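Local coordinates for sugar fermentation stimulation protein homolog (Pyrococcus furiosus, PDB 4DA2) that probably binds DNA, joining an OB-fold domain to a PD-(D/E)xK nuclease-like domain that holds calcium ions, at residues 135-138 against 143-146; 86-91 against 171-176; 16-21 against 45-50; 54-59 against 64-69. The protein carries 1 engineered substitution. All blocks are in the same frame, centred on the assembly; numbering follows the deposited sequence.

Interaction 1 of 4, residues 135-138 against 143-146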
loop_
_atom_site.group_PDB
_atom_site.type_symbol
_atom_site.label_atom_id
_atom_site.label_comp_id
_atom_site.label_asym_id
_atom_site.label_seq_id
_atom_site.Cartn_x
_atom_site.Cartn_y
_atom_site.Cartn_z
ATOM N N ALA A 135 -3.705 -0.762 2.233
ATOM C CA ALA A 135 -5.070 -0.975 2.737
ATOM C C ALA A 135 -5.855 -1.895 1.831
ATOM O O ALA A 135 -6.635 -1.450 0.981
ATOM C CB ALA A 135 -5.802 0.370 2.915
ATOM N N VAL A 136 -5.621 -3.189 1.976
ATOM C CA VAL A 136 -6.221 -4.156 1.048
ATOM C C VAL A 136 -7.152 -5.149 1.763
ATOM O O VAL A 136 -7.480 -6.229 1.217
ATOM C CB VAL A 136 -5.168 -4.852 0.124
ATOM C CG1 VAL A 136 -4.537 -3.803 -0.838
ATOM C CG2 VAL A 136 -4.081 -5.572 0.938
ATOM N N LEU A 137 -7.573 -4.783 2.970
ATOM C CA LEU A 137 -8.590 -5.543 3.694
ATOM C C LEU A 137 -9.955 -4.937 3.378
ATOM O O LEU A 137 -10.154 -3.732 3.539
ATOM C CB LEU A 137 -8.311 -5.517 5.200
ATOM C CG LEU A 137 -9.319 -6.255 6.098
ATOM C CD1 LEU A 137 -9.279 -7.776 5.898
ATOM C CD2 LEU A 137 -9.159 -5.891 7.562
ATOM N N ARG A 138 -10.881 -5.756 2.887
ATOM C CA ARG A 138 -12.161 -5.248 2.408
ATOM C C ARG A 138 -13.274 -5.493 3.395
ATOM O O ARG A 138 -13.403 -6.585 3.943
ATOM C CB ARG A 138 -12.540 -5.907 1.085
ATOM C CG ARG A 138 -13.992 -5.619 0.622
ATOM C CD ARG A 138 -14.450 -6.563 -0.481
ATOM N NE ARG A 138 -13.515 -6.577 -1.597
ATOM C CZ ARG A 138 -13.447 -5.648 -2.550
ATOM N NH1 ARG A 138 -14.272 -4.605 -2.531
ATOM N NH2 ARG A 138 -12.538 -5.754 -3.512
ATOM N N ALA A 143 -11.965 -0.021 1.918
ATOM C CA ALA A 143 -10.614 -0.579 2.132
ATOM C C ALA A 143 -10.217 -0.249 3.557
ATOM O O ALA A 143 -10.546 0.846 4.067
ATOM C CB ALA A 143 -9.639 0.047 1.174
ATOM N N MET A 144 -9.501 -1.168 4.204
ATOM C CA MET A 144 -9.133 -0.999 5.601
ATOM C C MET A 144 -7.688 -1.308 5.919
ATOM O O MET A 144 -6.991 -2.076 5.179
ATOM C CB MET A 144 -10.059 -1.828 6.494
ATOM C CG MET A 144 -11.511 -1.504 6.258
ATOM S SD MET A 144 -12.492 -2.211 7.598
ATOM C CE MET A 144 -12.168 -3.982 7.415
ATOM N N TYR A 145 -7.224 -0.676 7.005
ATOM C CA TYR A 145 -5.903 -0.939 7.560
ATOM C C TYR A 145 -5.976 -0.878 9.071
ATOM O O TYR A 145 -6.691 -0.027 9.616
ATOM C CB TYR A 145 -4.894 0.078 7.007
ATOM C CG TYR A 145 -3.598 0.163 7.778
ATOM C CD1 TYR A 145 -2.454 -0.559 7.362
ATOM C CD2 TYR A 145 -3.512 0.931 8.936
ATOM C CE1 TYR A 145 -1.249 -0.462 8.071
ATOM C CE2 TYR A 145 -2.306 1.032 9.668
ATOM C CZ TYR A 145 -1.190 0.343 9.219
ATOM O OH TYR A 145 -0.032 0.445 9.944
ATOM N N PRO A 146 -5.219 -1.752 9.768
ATOM C CA PRO A 146 -4.395 -2.833 9.202
ATOM C C PRO A 146 -5.201 -4.116 9.343
ATOM O O PRO A 146 -6.333 -4.055 9.831
ATOM C CB PRO A 146 -3.199 -2.859 10.145
ATOM C CG PRO A 146 -3.796 -2.533 11.467
ATOM C CD PRO A 146 -4.929 -1.553 11.198
#
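The carbonyl oxygen of L137 is approached by three groups from the facing strand: M144 N donates a short but bent and weak hydrogen bond at 2.7 Å (N-H...O angle 129°), A143 CA sends a C-H to it at 3.5 Å, and M144 CB lies alongside. These contacts tie the turn end of a beta hairpin, strands 127-139 and 142-145, in the PD-(D/E)xK domain. L137 and M144 form the antiparallel hydrogen-bonded pair, R138 and A143 the non-hydrogen-bonded pair next to it. On the L137 face, M144 leaves its backbone with CG beside its own N, and its chain then bends at the last torsion (chi3 -62°), turning the methyl CE toward the leucine branch CD2, 3.6 Å away. CE also touches L137 CG, while the CD1 branch stays farther off.

R138 departs from the other face and leads its guanidinium away from the hairpin, to a salt bridge with D72 and hydrogen bonds to the carbonyls of P179 and N180. Beyond the paired residues, on the side away from the turn, A135 faces the partner strand. Its CA gives a C-H...O contact to M144 O at 3.3 Å, and its methyl packs against the CB atoms of A143 and Y145. Strand 127-139 also carries E131 and T132, ligands of a bound calcium ion, and Y145 touches K133 just beyond them. The peptide between Y145 and P146 is cis. It folds the proline back onto the tyrosine, with P146 CB 3.6 Å above the centre of the Y145 ring.

Interaction 2 of 4, residues 86-91 against 171-176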
loop_
_atom_site.group_PDB
_atom_site.type_symbol
_atom_site.label_atom_id
_atom_site.label_comp_id
_atom_site.label_asym_id
_atom_site.label_seq_id
_atom_site.Cartn_x
_atom_site.Cartn_y
_atom_site.Cartn_z
ATOM N N LYS A 86 5.457 2.330 -5.963
ATOM C CA LYS A 86 5.807 2.790 -7.326
ATOM C C LYS A 86 4.602 3.527 -7.932
ATOM O O LYS A 86 4.774 4.552 -8.609
ATOM C CB LYS A 86 6.212 1.623 -8.232
ATOM C CG LYS A 86 7.590 1.035 -7.928
ATOM C CD LYS A 86 8.063 0.196 -9.112
ATOM C CE LYS A 86 9.487 -0.323 -8.921
ATOM N NZ LYS A 86 9.489 -1.665 -8.291
ATOM N N ALA A 87 3.402 3.006 -7.654
ATOM C CA ALA A 87 2.131 3.619 -8.097
ATOM C C ALA A 87 1.981 5.010 -7.455
ATOM O O ALA A 87 1.693 6.001 -8.140
ATOM C CB ALA A 87 0.962 2.747 -7.728
ATOM N N PHE A 88 2.187 5.080 -6.145
ATOM C CA PHE A 88 2.224 6.386 -5.468
ATOM C C PHE A 88 3.227 7.373 -6.106
ATOM O O PHE A 88 2.898 8.530 -6.354
ATOM C CB PHE A 88 2.460 6.242 -3.941
ATOM C CG PHE A 88 2.368 7.554 -3.211
ATOM C CD1 PHE A 88 1.139 8.200 -3.075
ATOM C CD2 PHE A 88 3.499 8.152 -2.684
ATOM C CE1 PHE A 88 1.046 9.407 -2.425
ATOM C CE2 PHE A 88 3.410 9.388 -2.066
ATOM C CZ PHE A 88 2.178 10.005 -1.923
ATOM N N GLU A 89 4.453 6.918 -6.344
ATOM C CA GLU A 89 5.482 7.705 -7.012
ATOM C C GLU A 89 5.037 8.214 -8.402
ATOM O O GLU A 89 5.384 9.323 -8.783
ATOM C CB GLU A 89 6.800 6.913 -7.089
ATOM C CG GLU A 89 7.433 6.741 -5.694
ATOM C CD GLU A 89 8.421 5.594 -5.561
ATOM O OE1 GLU A 89 9.011 5.183 -6.568
ATOM O OE2 GLU A 89 8.609 5.098 -4.429
ATOM N N LYS A 90 4.251 7.423 -9.127
ATOM C CA LYS A 90 3.725 7.873 -10.411
ATOM C C LYS A 90 2.697 8.972 -10.215
ATOM O O LYS A 90 2.677 9.962 -10.962
ATOM C CB LYS A 90 3.140 6.690 -11.194
ATOM C CG LYS A 90 4.224 5.742 -11.684
ATOM C CD LYS A 90 4.876 6.330 -12.932
ATOM C CE LYS A 90 6.062 5.521 -13.313
ATOM N NZ LYS A 90 6.635 5.957 -14.614
ATOM N N ILE A 91 1.825 8.787 -9.222
ATOM C CA ILE A 91 0.875 9.832 -8.829
ATOM C C ILE A 91 1.590 11.162 -8.516
ATOM O O ILE A 91 1.169 12.240 -8.992
ATOM C CB ILE A 91 -0.019 9.354 -7.672
ATOM C CG1 ILE A 91 -0.979 8.275 -8.188
ATOM C CG2 ILE A 91 -0.780 10.525 -7.021
ATOM C CD1 ILE A 91 -1.736 7.571 -7.092
ATOM N N MET A 171 1.840 13.725 6.429
ATOM C CA MET A 171 0.715 13.075 5.725
ATOM C C MET A 171 0.822 11.559 5.777
ATOM O O MET A 171 1.928 10.999 5.658
ATOM C CB MET A 171 0.664 13.510 4.250
ATOM C CG MET A 171 -0.514 12.933 3.484
ATOM S SD MET A 171 -0.539 13.461 1.753
ATOM C CE MET A 171 -1.333 15.041 1.999
ATOM N N ILE A 172 -0.319 10.900 6.003
ATOM C CA ILE A 172 -0.427 9.467 5.794
ATOM C C ILE A 172 -1.383 9.189 4.655
ATOM O O ILE A 172 -2.465 9.768 4.569
ATOM C CB ILE A 172 -0.775 8.650 7.106
ATOM C CG1 ILE A 172 -0.705 7.137 6.872
ATOM C CG2 ILE A 172 -2.148 9.043 7.694
ATOM C CD1 ILE A 172 -0.691 6.349 8.175
ATOM N N VAL A 173 -0.949 8.317 3.757
ATOM C CA VAL A 173 -1.746 7.967 2.585
ATOM C C VAL A 173 -2.000 6.479 2.593
ATOM O O VAL A 173 -1.043 5.685 2.509
ATOM C CB VAL A 173 -1.033 8.350 1.290
ATOM C CG1 VAL A 173 -1.912 7.955 0.070
ATOM C CG2 VAL A 173 -0.699 9.870 1.237
ATOM N N PHE A 174 -3.273 6.091 2.666
ATOM C CA PHE A 174 -3.647 4.683 2.570
ATOM C C PHE A 174 -3.861 4.298 1.102
ATOM O O PHE A 174 -4.609 4.942 0.369
ATOM C CB PHE A 174 -4.895 4.421 3.447
ATOM C CG PHE A 174 -4.641 4.659 4.896
ATOM C CD1 PHE A 174 -3.976 3.698 5.652
ATOM C CD2 PHE A 174 -4.989 5.869 5.504
ATOM C CE1 PHE A 174 -3.692 3.904 7.005
ATOM C CE2 PHE A 174 -4.730 6.072 6.883
ATOM C CZ PHE A 174 -4.062 5.100 7.617
ATOM N N ILE A 175 -3.168 3.252 0.677
ATOM C CA ILE A 175 -3.280 2.774 -0.692
ATOM C C ILE A 175 -4.302 1.632 -0.712
ATOM O O ILE A 175 -3.990 0.473 -0.354
ATOM C CB ILE A 175 -1.895 2.306 -1.240
ATOM C CG1 ILE A 175 -0.837 3.420 -1.056
ATOM C CG2 ILE A 175 -2.035 1.910 -2.697
ATOM C CD1 ILE A 175 -1.149 4.753 -1.792
ATOM N N GLY A 176 -5.526 1.985 -1.098
ATOM C CA GLY A 176 -6.657 1.049 -1.192
ATOM C C GLY A 176 -6.570 0.371 -2.538
ATOM O O GLY A 176 -7.387 0.621 -3.452
#
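F88 reaches from its helix to V173 and I175 of the facing strand. Its CB already approaches that strand, 4.5 Å from I175 CD1. CG stands anti to the helix backbone nitrogen (chi1 -174°), which swings the ring off the helix and toward the sheet. CD1 is the ring atom next to I175, with the isoleucine methyl CD1 at 4.3 Å. One step further, CE1 comes over V173 and lies 4.1 Å from CG2 and the same distance from CG1, straddled by the two methyls. CZ, at the tip, keeps to the CG2 branch alone at 4.3 Å.

The ring meets both aliphatic residues obliquely, and the valine comes at it from the opposite direction. Helix 81-93 here packs on the mixed beta-sheet of the PD-(D/E)xK domain, and strand 169-176 runs parallel to strand 127-139 within that sheet. F88 accordingly also touches V130 and T132 of the neighbouring strand. T132 is a calcium ligand, as is E131, whose backbone is hydrogen-bonded to V173. The contact itself is apolar, buried and small, 126 Å² in all, with the helix and strand backbones well separated: F88 CA and I175 CA, the nearest pair, are 8.1 Å apart. Along the same side of the helix, A87 packs on L213 and I91 on L211, both of strand 207-215, while L4 touches the two of them. E89 turns elsewhere, and its OE2 is hydrogen-bonded to the hydroxyl of Y119.

Interaction 3 of 4, residues 16-21 against 45-50; sequences LRRVNR and EFMIPG
R18 holds its CG opposite the backbone nitrogen (chi1 -162°) and stays extended as far as NE, while M47 bends sharply at its second torsion (chi2 -85°); the straight arginine and the kinked methionine thereby meet. The sulfur M47 SD lies 3.9 Å from R18 CD, against the aliphatic stem. Beyond it the methyl CE comes over one face of the guanidinium, 4.1 Å above the plane and displaced toward the rim on the NH1 side.

Backbone oxygens grip the same group. R18 NH2 gives a hydrogen bond of 2.9 Å to R21 O, which lies at the edge, in the guanidinium plane, and NE gives a weak one of 3.2 Å to N20 O. NH1 is bonded to G41 O, so carbonyls from two loops fix the rotation of the group with the methionine on one face. M47 itself is the centre of an inverse gamma turn, closed by a weak bond from I48 N to F46 O.

At the far end P49 presses its ring on the strand, with CG 3.3 Å from L16 O. L16 and R17 together face L25 as a classic beta bulge, and G50 is backbone-bonded to F15. The contact joins the first strand of the N-terminal OB fold to the long connection between its third and fourth strands, the place where many OB folds carry a helix.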
loop_
_atom_site.group_PDB
_atom_site.type_symbol
_atom_site.label_atom_id
_atom_site.label_comp_id
_atom_site.label_asym_id
_atom_site.label_seq_id
_atom_site.Cartn_x
_atom_site.Cartn_y
_atom_site.Cartn_z
ATOM N N LEU A 16 -0.441 -21.668 -3.394
ATOM C CA LEU A 16 -0.433 -22.969 -2.707
ATOM C C LEU A 16 -0.374 -22.774 -1.214
ATOM O O LEU A 16 -1.291 -23.198 -0.483
ATOM C CB LEU A 16 0.752 -23.836 -3.196
ATOM C CG LEU A 16 0.696 -24.124 -4.709
ATOM C CD1 LEU A 16 1.932 -24.885 -5.187
ATOM C CD2 LEU A 16 -0.582 -24.867 -5.108
ATOM N N ARG A 17 0.684 -22.110 -0.744
ATOM C CA ARG A 17 0.828 -21.876 0.693
ATOM C C ARG A 17 1.847 -20.801 1.052
ATOM O O ARG A 17 2.798 -20.530 0.312
ATOM C CB ARG A 17 1.094 -23.179 1.472
ATOM C CG ARG A 17 2.461 -23.786 1.258
ATOM C CD ARG A 17 2.582 -25.160 1.934
ATOM N NE ARG A 17 3.867 -25.793 1.620
ATOM C CZ ARG A 17 4.988 -25.652 2.326
ATOM N NH1 ARG A 17 5.025 -24.877 3.404
ATOM N NH2 ARG A 17 6.090 -26.294 1.950
ATOM N N ARG A 18 1.621 -20.166 2.195
ATOM C CA ARG A 18 2.561 -19.188 2.674
ATOM C C ARG A 18 3.605 -19.904 3.523
ATOM O O ARG A 18 3.265 -20.654 4.431
ATOM C CB ARG A 18 1.835 -18.070 3.448
ATOM C CG ARG A 18 2.678 -16.822 3.590
ATOM C CD ARG A 18 1.863 -15.630 4.057
ATOM N NE ARG A 18 2.679 -14.414 4.056
ATOM C CZ ARG A 18 2.248 -13.214 4.443
ATOM N NH1 ARG A 18 0.998 -13.059 4.856
ATOM N NH2 ARG A 18 3.063 -12.164 4.412
ATOM N N VAL A 19 4.876 -19.688 3.207
ATOM C CA VAL A 19 5.978 -20.351 3.916
ATOM C C VAL A 19 6.338 -19.568 5.172
ATOM O O VAL A 19 6.462 -20.136 6.260
ATOM C CB VAL A 19 7.218 -20.512 2.998
ATOM C CG1 VAL A 19 8.417 -21.095 3.753
ATOM C CG2 VAL A 19 6.865 -21.391 1.772
ATOM N N ASN A 20 6.527 -18.264 5.000
ATOM C CA ASN A 20 6.660 -17.334 6.115
ATOM C C ASN A 20 6.162 -15.966 5.667
ATOM O O ASN A 20 5.524 -15.845 4.612
ATOM C CB ASN A 20 8.107 -17.269 6.617
ATOM C CG ASN A 20 9.116 -17.006 5.506
ATOM O OD1 ASN A 20 8.952 -16.108 4.671
ATOM N ND2 ASN A 20 10.195 -17.779 5.513
ATOM N N ARG A 21 6.473 -14.932 6.433
ATOM C CA ARG A 21 5.969 -13.600 6.099
ATOM C C ARG A 21 6.575 -12.993 4.818
ATOM O O ARG A 21 5.981 -12.092 4.222
ATOM C CB ARG A 21 6.066 -12.656 7.307
ATOM C CG ARG A 21 7.462 -12.269 7.742
ATOM C CD ARG A 21 7.398 -11.607 9.115
ATOM N NE ARG A 21 8.677 -11.078 9.575
ATOM C CZ ARG A 21 9.663 -11.811 10.089
ATOM N NH1 ARG A 21 9.537 -13.128 10.197
ATOM N NH2 ARG A 21 10.788 -11.226 10.482
ATOM N N GLU A 45 -7.545 -13.316 3.909
ATOM C CA GLU A 45 -8.575 -13.502 2.892
ATOM C C GLU A 45 -8.028 -13.800 1.475
ATOM O O GLU A 45 -8.743 -14.348 0.631
ATOM C CB GLU A 45 -9.610 -12.378 2.935
ATOM C CG GLU A 45 -10.395 -12.411 4.255
ATOM C CD GLU A 45 -11.331 -11.229 4.458
ATOM O OE1 GLU A 45 -11.821 -10.657 3.461
ATOM O OE2 GLU A 45 -11.588 -10.885 5.630
ATOM N N PHE A 46 -6.753 -13.485 1.247
ATOM C CA PHE A 46 -6.119 -13.705 -0.053
ATOM C C PHE A 46 -5.293 -14.981 -0.093
ATOM O O PHE A 46 -5.297 -15.671 -1.118
ATOM C CB PHE A 46 -5.196 -12.539 -0.458
ATOM C CG PHE A 46 -5.942 -11.292 -0.900
ATOM C CD1 PHE A 46 -6.854 -11.349 -1.959
ATOM C CD2 PHE A 46 -5.750 -10.085 -0.238
ATOM C CE1 PHE A 46 -7.553 -10.203 -2.364
ATOM C CE2 PHE A 46 -6.444 -8.935 -0.627
ATOM C CZ PHE A 46 -7.343 -8.994 -1.692
ATOM N N MET A 47 -4.556 -15.243 0.997
ATOM C CA MET A 47 -3.573 -16.339 1.082
ATOM C C MET A 47 -4.282 -17.640 1.383
ATOM O O MET A 47 -4.104 -18.201 2.469
ATOM C CB MET A 47 -2.564 -16.072 2.204
ATOM C CG MET A 47 -1.865 -14.738 2.131
ATOM S SD MET A 47 -0.448 -14.839 1.048
ATOM C CE MET A 47 -0.017 -13.107 0.822
ATOM N N ILE A 48 -5.085 -18.104 0.423
ATOM C CA ILE A 48 -5.903 -19.313 0.572
ATOM C C ILE A 48 -5.494 -20.277 -0.541
ATOM O O ILE A 48 -5.469 -19.898 -1.715
ATOM C CB ILE A 48 -7.439 -18.987 0.466
ATOM C CG1 ILE A 48 -7.871 -17.994 1.559
ATOM C CG2 ILE A 48 -8.316 -20.273 0.464
ATOM C CD1 ILE A 48 -8.069 -18.587 2.924
ATOM N N PRO A 49 -5.148 -21.531 -0.176
ATOM C CA PRO A 49 -4.774 -22.507 -1.211
ATOM C C PRO A 49 -5.824 -22.595 -2.328
ATOM O O PRO A 49 -7.036 -22.711 -2.045
ATOM C CB PRO A 49 -4.649 -23.826 -0.429
ATOM C CG PRO A 49 -4.261 -23.394 0.968
ATOM C CD PRO A 49 -4.998 -22.073 1.189
ATOM N N GLY A 50 -5.385 -22.469 -3.575
ATOM C CA GLY A 50 -6.279 -22.574 -4.727
ATOM C C GLY A 50 -6.638 -21.238 -5.369
ATOM O O GLY A 50 -7.096 -21.199 -6.522
#

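Interaction 4 of 4, residues 54-59 against 64-69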
loop_
_atom_site.group_PDB
_atom_site.type_symbol
_atom_site.label_atom_id
_atom_site.label_comp_id
_atom_site.label_asym_id
_atom_site.label_seq_id
_atom_site.Cartn_x
_atom_site.Cartn_y
_atom_site.Cartn_z
ATOM N N TYR A 54 -1.108 -13.341 -9.156
ATOM C CA TYR A 54 -0.392 -12.831 -10.316
ATOM C C TYR A 54 1.026 -12.537 -9.889
ATOM O O TYR A 54 1.240 -11.873 -8.873
ATOM C CB TYR A 54 -1.092 -11.597 -10.902
ATOM C CG TYR A 54 -2.363 -12.017 -11.549
ATOM C CD1 TYR A 54 -2.409 -12.351 -12.898
ATOM C CD2 TYR A 54 -3.518 -12.174 -10.780
ATOM C CE1 TYR A 54 -3.637 -12.794 -13.475
ATOM C CE2 TYR A 54 -4.697 -12.592 -11.328
ATOM C CZ TYR A 54 -4.762 -12.902 -12.651
ATOM O OH TYR A 54 -5.997 -13.345 -13.087
ATOM N N CYS A 55 1.998 -13.092 -10.640
ATOM C CA CYS A 55 3.419 -12.935 -10.345
ATOM C C CYS A 55 4.129 -12.169 -11.469
ATOM O O CYS A 55 3.619 -12.111 -12.579
ATOM C CB CYS A 55 4.104 -14.309 -10.196
ATOM S SG CYS A 55 3.805 -15.103 -8.633
ATOM N N THR A 56 5.263 -11.558 -11.152
ATOM C CA THR A 56 6.167 -11.021 -12.168
ATOM C C THR A 56 7.600 -11.474 -11.858
ATOM O O THR A 56 7.926 -11.712 -10.692
ATOM C CB THR A 56 6.066 -9.482 -12.281
ATOM O OG1 THR A 56 6.634 -9.073 -13.533
ATOM C CG2 THR A 56 6.769 -8.764 -11.121
ATOM N N PRO A 57 8.459 -11.627 -12.905
ATOM C CA PRO A 57 9.812 -12.121 -12.637
ATOM C C PRO A 57 10.600 -11.080 -11.877
ATOM O O PRO A 57 10.259 -9.903 -11.922
ATOM C CB PRO A 57 10.416 -12.316 -14.041
ATOM C CG PRO A 57 9.250 -12.416 -14.952
ATOM C CD PRO A 57 8.213 -11.505 -14.355
ATOM N N LYS A 58 11.624 -11.527 -11.160
ATOM C CA LYS A 58 12.528 -10.634 -10.458
ATOM C C LYS A 58 13.933 -11.048 -10.881
ATOM O O LYS A 58 14.330 -12.186 -10.639
ATOM C CB LYS A 58 12.351 -10.802 -8.948
ATOM C CG LYS A 58 13.220 -9.894 -8.111
ATOM C CD LYS A 58 13.260 -10.351 -6.669
ATOM C CE LYS A 58 13.941 -9.304 -5.816
ATOM N NZ LYS A 58 14.265 -9.834 -4.472
ATOM N N ALA A 59 14.668 -10.149 -11.539
ATOM C CA ALA A 59 16.044 -10.444 -11.968
ATOM C C ALA A 59 17.012 -10.302 -10.797
ATOM O O ALA A 59 17.380 -9.186 -10.418
ATOM C CB ALA A 59 16.464 -9.545 -13.134
ATOM N N ARG A 64 13.112 -15.635 -7.761
ATOM C CA ARG A 64 12.942 -15.261 -9.165
ATOM C C ARG A 64 11.557 -14.723 -9.502
ATOM O O ARG A 64 11.328 -14.291 -10.632
ATOM C CB ARG A 64 13.228 -16.449 -10.096
ATOM C CG ARG A 64 14.518 -17.214 -9.816
ATOM C CD ARG A 64 15.181 -17.796 -11.084
ATOM N NE ARG A 64 14.281 -18.170 -12.187
ATOM C CZ ARG A 64 13.358 -19.134 -12.151
ATOM N NH1 ARG A 64 13.143 -19.831 -11.047
ATOM N NH2 ARG A 64 12.619 -19.387 -13.226
ATOM N N TYR A 65 10.631 -14.781 -8.541
ATOM C CA TYR A 65 9.282 -14.254 -8.775
ATOM C C TYR A 65 8.807 -13.407 -7.624
ATOM O O TYR A 65 9.170 -13.651 -6.485
ATOM C CB TYR A 65 8.294 -15.400 -8.976
ATOM C CG TYR A 65 8.553 -16.193 -10.220
ATOM C CD1 TYR A 65 7.939 -15.847 -11.427
ATOM C CD2 TYR A 65 9.422 -17.283 -10.201
ATOM C CE1 TYR A 65 8.183 -16.584 -12.584
ATOM C CE2 TYR A 65 9.666 -18.020 -11.352
ATOM C CZ TYR A 65 9.043 -17.665 -12.535
ATOM O OH TYR A 65 9.288 -18.397 -13.671
ATOM N N ILE A 66 7.995 -12.399 -7.942
ATOM C CA ILE A 66 7.304 -11.610 -6.925
ATOM C C ILE A 66 5.803 -11.873 -7.069
ATOM O O ILE A 66 5.249 -11.790 -8.181
ATOM C CB ILE A 66 7.595 -10.108 -7.101
ATOM C CG1 ILE A 66 9.101 -9.849 -7.110
ATOM C CG2 ILE A 66 6.956 -9.287 -5.982
ATOM C CD1 ILE A 66 9.444 -8.534 -7.710
ATOM N N LEU A 67 5.152 -12.234 -5.959
ATOM C CA LEU A 67 3.690 -12.347 -5.957
ATOM C C LEU A 67 3.101 -10.939 -5.768
ATOM O O LEU A 67 3.145 -10.383 -4.658
ATOM C CB LEU A 67 3.239 -13.285 -4.834
ATOM C CG LEU A 67 1.745 -13.497 -4.562
ATOM C CD1 LEU A 67 1.039 -14.011 -5.826
ATOM C CD2 LEU A 67 1.607 -14.472 -3.397
ATOM N N LEU A 68 2.592 -10.344 -6.848
ATOM C CA LEU A 68 2.163 -8.941 -6.816
ATOM C C LEU A 68 0.779 -8.711 -6.256
ATOM O O LEU A 68 0.507 -7.640 -5.709
ATOM C CB LEU A 68 2.212 -8.300 -8.199
ATOM C CG LEU A 68 3.564 -8.280 -8.906
ATOM C CD1 LEU A 68 3.305 -7.748 -10.274
ATOM C CD2 LEU A 68 4.573 -7.421 -8.123
ATOM N N GLY A 69 -0.094 -9.689 -6.458
ATOM C CA GLY A 69 -1.491 -9.571 -6.143
ATOM C C GLY A 69 -2.339 -10.806 -6.381
ATOM O O GLY A 69 -1.841 -11.869 -6.754
#
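Strands 52-57 and 65-72 form the beta hairpin of the fourth and fifth strands of the OB-fold barrel, and five backbone hydrogen bonds join them across this contact. Between T56 and I66 the ladder is regular: I66 N points at T56 O at 2.8 Å, almost straight at 170°, and T56 N returns to I66 O at 3.0 Å in its carbonyl plane. Near the turn K58 N reaches R64 O at 2.8 Å, standing well above the plane of that carbonyl. At the other end a classic beta bulge interrupts the register, with L68 and G69 both opposite Y54: Y54 O accepts from L68 N, while Y54 N donates to G69 O.

On the face of T56 and I66, the threonine methyl CG2 packs 3.7 Å from L68 CD1. With OG1 anti to the backbone nitrogen (chi1 -162°) and hydrogen-bonded to P9 O, CG2 falls between the nitrogen and the carbonyl carbon and meets L68. K58 crosses I66 at about a right angle, its CB resting on both CG1 and CD1 of the isoleucine before its chain runs on, away from the strand. The other face holds C55 and L67, both buried, with A35 of a neighbouring strand against both and F15 of another against L67. There Y65 offers its ring obliquely to C55 CB. The cysteine sulfur SG is held beside its own backbone nitrogen, 3.8 Å from L67 CA and 4.1 Å from the methyl L67 CD1.

Overall arrangement
Interactions 1 and 2 share the sheet of the PD-(D/E)xK domain: A135 N lies 2.9 Å from I175 O, a probable hydrogen bond between neighbouring strands, and Y145 CD2 packs 3.5 Å from F174 CE1. The side chains of Y145 and I175 are each about 8 Å from a bound calcium ion, so both contacts lie near the metal site without supplying a ligand to it. Interactions 3 and 4, centres 15 Å apart, belong to the OB fold, where strands 11-18 and 52-57 are neighbours. The two domains meet at interactions 1 and 3, with V136 O 3.4 Å from F46 CE2. Interaction 4 touches neither nuclease-domain contact; its nearest atoms are about 7 Å from interaction 2.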